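Local coordinates for fucose-specific lectin (Aleuria aurantia, PDB 6GKE), which binds L-fucose, with strongest preference for alpha-1,6-linked core fucose on glycoproteins, through five sites set between the blades of a six-bladed beta-propeller, at residues Ser209-Ala215 with Val227-Lys231. The protein carries 1 engineered substitution. Numbering follows the deposited sequence.
Sequences SAGVSIA and VYWQK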
loop_
_atom_site.group_PDB
_atom_site.type_symbol
_atom_site.label_atom_id
_atom_site.label_comp_id
_atom_site.label_asym_id
_atom_site.label_seq_id
_atom_site.Cartn_x
_atom_site.Cartn_y
_atom_site.Cartn_z
ATOM N N SER A 209 19.002 1.569 11.715
ATOM C CA SER A 209 18.038 0.482 11.740
ATOM C C SER A 209 18.303 -0.471 10.570
ATOM O O SER A 209 18.610 -0.034 9.470
ATOM C CB SER A 209 16.624 1.007 11.662
ATOM O OG SER A 209 16.313 1.849 12.766
ATOM N N ALA A 210 18.133 -1.775 10.791
ATOM C CA ALA A 210 18.275 -2.735 9.708
ATOM C C ALA A 210 17.296 -2.396 8.576
ATOM O O ALA A 210 16.105 -2.227 8.810
ATOM C CB ALA A 210 18.036 -4.135 10.219
ATOM N N GLY A 211 17.813 -2.322 7.347
ATOM C CA GLY A 211 16.986 -2.195 6.152
ATOM C C GLY A 211 16.587 -0.769 5.798
ATOM O O GLY A 211 15.652 -0.589 5.032
ATOM N N VAL A 212 17.296 0.243 6.303
ATOM C CA VAL A 212 16.984 1.631 5.932
ATOM C C VAL A 212 17.138 1.846 4.421
ATOM O O VAL A 212 18.023 1.294 3.758
ATOM C CB VAL A 212 17.850 2.647 6.693
ATOM C CG1 VAL A 212 17.422 2.758 8.142
ATOM C CG2 VAL A 212 19.344 2.357 6.579
ATOM N N SER A 213 16.294 2.738 3.898
ATOM C CA SER A 213 16.428 3.283 2.559
ATOM C C SER A 213 17.453 4.421 2.600
ATOM O O SER A 213 17.375 5.267 3.477
ATOM C CB SER A 213 15.068 3.741 2.069
ATOM O OG SER A 213 15.127 4.276 0.758
ATOM N N ILE A 214 18.397 4.434 1.650
ATOM C CA ILE A 214 19.560 5.334 1.676
ATOM C C ILE A 214 19.563 6.195 0.412
ATOM O O ILE A 214 19.269 5.717 -0.673
ATOM C CB ILE A 214 20.868 4.522 1.796
ATOM C CG1 ILE A 214 20.877 3.701 3.088
ATOM C CG2 ILE A 214 22.106 5.406 1.678
ATOM C CD1 ILE A 214 21.994 2.692 3.175
ATOM N N ALA A 215 19.960 7.460 0.557
ATOM C CA ALA A 215 20.191 8.340 -0.576
ATOM C C ALA A 215 21.405 9.214 -0.257
ATOM O O ALA A 215 21.738 9.415 0.910
ATOM C CB ALA A 215 18.966 9.179 -0.869
ATOM N N VAL A 227 24.321 12.406 3.355
ATOM C CA VAL A 227 23.838 11.039 3.269
ATOM C C VAL A 227 22.555 10.970 4.097
ATOM O O VAL A 227 22.545 11.382 5.259
ATOM C CB VAL A 227 24.890 10.034 3.772
ATOM C CG1 VAL A 227 24.405 8.603 3.658
ATOM C CG2 VAL A 227 26.213 10.206 3.045
ATOM N N TYR A 228 21.490 10.454 3.477
ATOM C CA TYR A 228 20.171 10.339 4.084
ATOM C C TYR A 228 19.833 8.868 4.285
ATOM O O TYR A 228 20.121 8.037 3.426
ATOM C CB TYR A 228 19.095 10.985 3.206
ATOM C CG TYR A 228 19.342 12.453 3.030
ATOM C CD1 TYR A 228 19.050 13.338 4.054
ATOM C CD2 TYR A 228 19.959 12.947 1.896
ATOM C CE1 TYR A 228 19.359 14.684 3.952
ATOM C CE2 TYR A 228 20.271 14.289 1.776
ATOM C CZ TYR A 228 19.981 15.162 2.810
ATOM O OH TYR A 228 20.341 16.478 2.709
ATOM N N TRP A 229 19.167 8.561 5.396
ATOM C CA TRP A 229 18.589 7.238 5.538
ATOM C C TRP A 229 17.302 7.312 6.347
ATOM O O TRP A 229 17.120 8.171 7.203
ATOM C CB TRP A 229 19.568 6.221 6.135
ATOM C CG TRP A 229 20.111 6.525 7.495
ATOM C CD1 TRP A 229 19.618 6.141 8.706
ATOM C CD2 TRP A 229 21.336 7.221 7.763
ATOM N NE1 TRP A 229 20.445 6.569 9.709
ATOM C CE2 TRP A 229 21.509 7.232 9.161
ATOM C CE3 TRP A 229 22.291 7.845 6.955
ATOM C CZ2 TRP A 229 22.617 7.827 9.762
ATOM C CZ3 TRP A 229 23.383 8.434 7.549
ATOM C CH2 TRP A 229 23.541 8.427 8.937
ATOM N N GLN A 230 16.406 6.366 6.055
ATOM C CA GLN A 230 15.121 6.330 6.714
ATOM C C GLN A 230 14.555 4.918 6.629
ATOM O O GLN A 230 14.487 4.327 5.544
ATOM C CB GLN A 230 14.155 7.312 6.050
ATOM C CG GLN A 230 12.815 7.455 6.756
ATOM C CD GLN A 230 11.901 8.357 5.965
ATOM O OE1 GLN A 230 11.971 9.582 6.073
ATOM N NE2 GLN A 230 11.074 7.752 5.127
ATOM N N LYS A 231 14.095 4.420 7.778
ATOM C CA LYS A 231 13.223 3.264 7.833
ATOM C C LYS A 231 11.783 3.777 7.848
ATOM O O LYS A 231 11.480 4.751 8.536
ATOM C CB LYS A 231 13.512 2.435 9.085
ATOM C CG LYS A 231 12.545 1.287 9.315
ATOM C CD LYS A 231 12.944 0.365 10.433
ATOM C CE LYS A 231 11.879 -0.669 10.716
ATOM N NZ LYS A 231 12.235 -1.506 11.883
HETATM O O HOH W 1 14.602 -2.662 11.237
#
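Ser213 and Gln230 face each other as one hydrogen-bonded pair of an antiparallel ladder, and Ala215 with Tyr228 forms the next. Four backbone bonds join the two pairs, among them Tyr228 N to Ala215 O at 2.8 Å. Between these pairs Ile214 and Trp229 form a non-hydrogen-bonded pair, and Trp229 CA comes 3.1 Å from Ser213 O in a CA-H...O contact.

On the apolar face, Val212 lies alongside Trp229, its CG2 3.9 Å from Trp229 CB. With chi1 near 60°, Trp229 sets CG between its own backbone N and carbonyl carbon, and the indole meets Val227 CG1 in plane at its edge. Val212 and Ile214, branched at CB and so suited to an extended backbone, pack against Ile189 in strand 188-194 of the preceding blade. On the other face, small Ala215 sits beside the CB of Tyr228, while buried Ser213 OG is satisfied by a hydrogen bond with Ile266 N, so a small hydroxyl suits this position.

Between the two segments the turn end is looser, though Gln183 holds the turn through Ser209 O and Gly211 N. Gly211 takes the positive phi, 85°, of a type II turn from Ser209 to Val212, which is closed by a weak Val212 N to Ser209 O bond. Lys231, fully extended, lays CD 3.9 Å from Ser209 CB, and a water accepts from Lys231 NZ (2.7 Å) and donates to Ala210 O; its long apolar chain can lie along the turn while the ammonium end stays in water.

Strands 213-219 and 224-230 thus form the first hairpin of a four-stranded propeller blade, whose Tyr228 stands beside the fucose-binding Arg226 and Glu238.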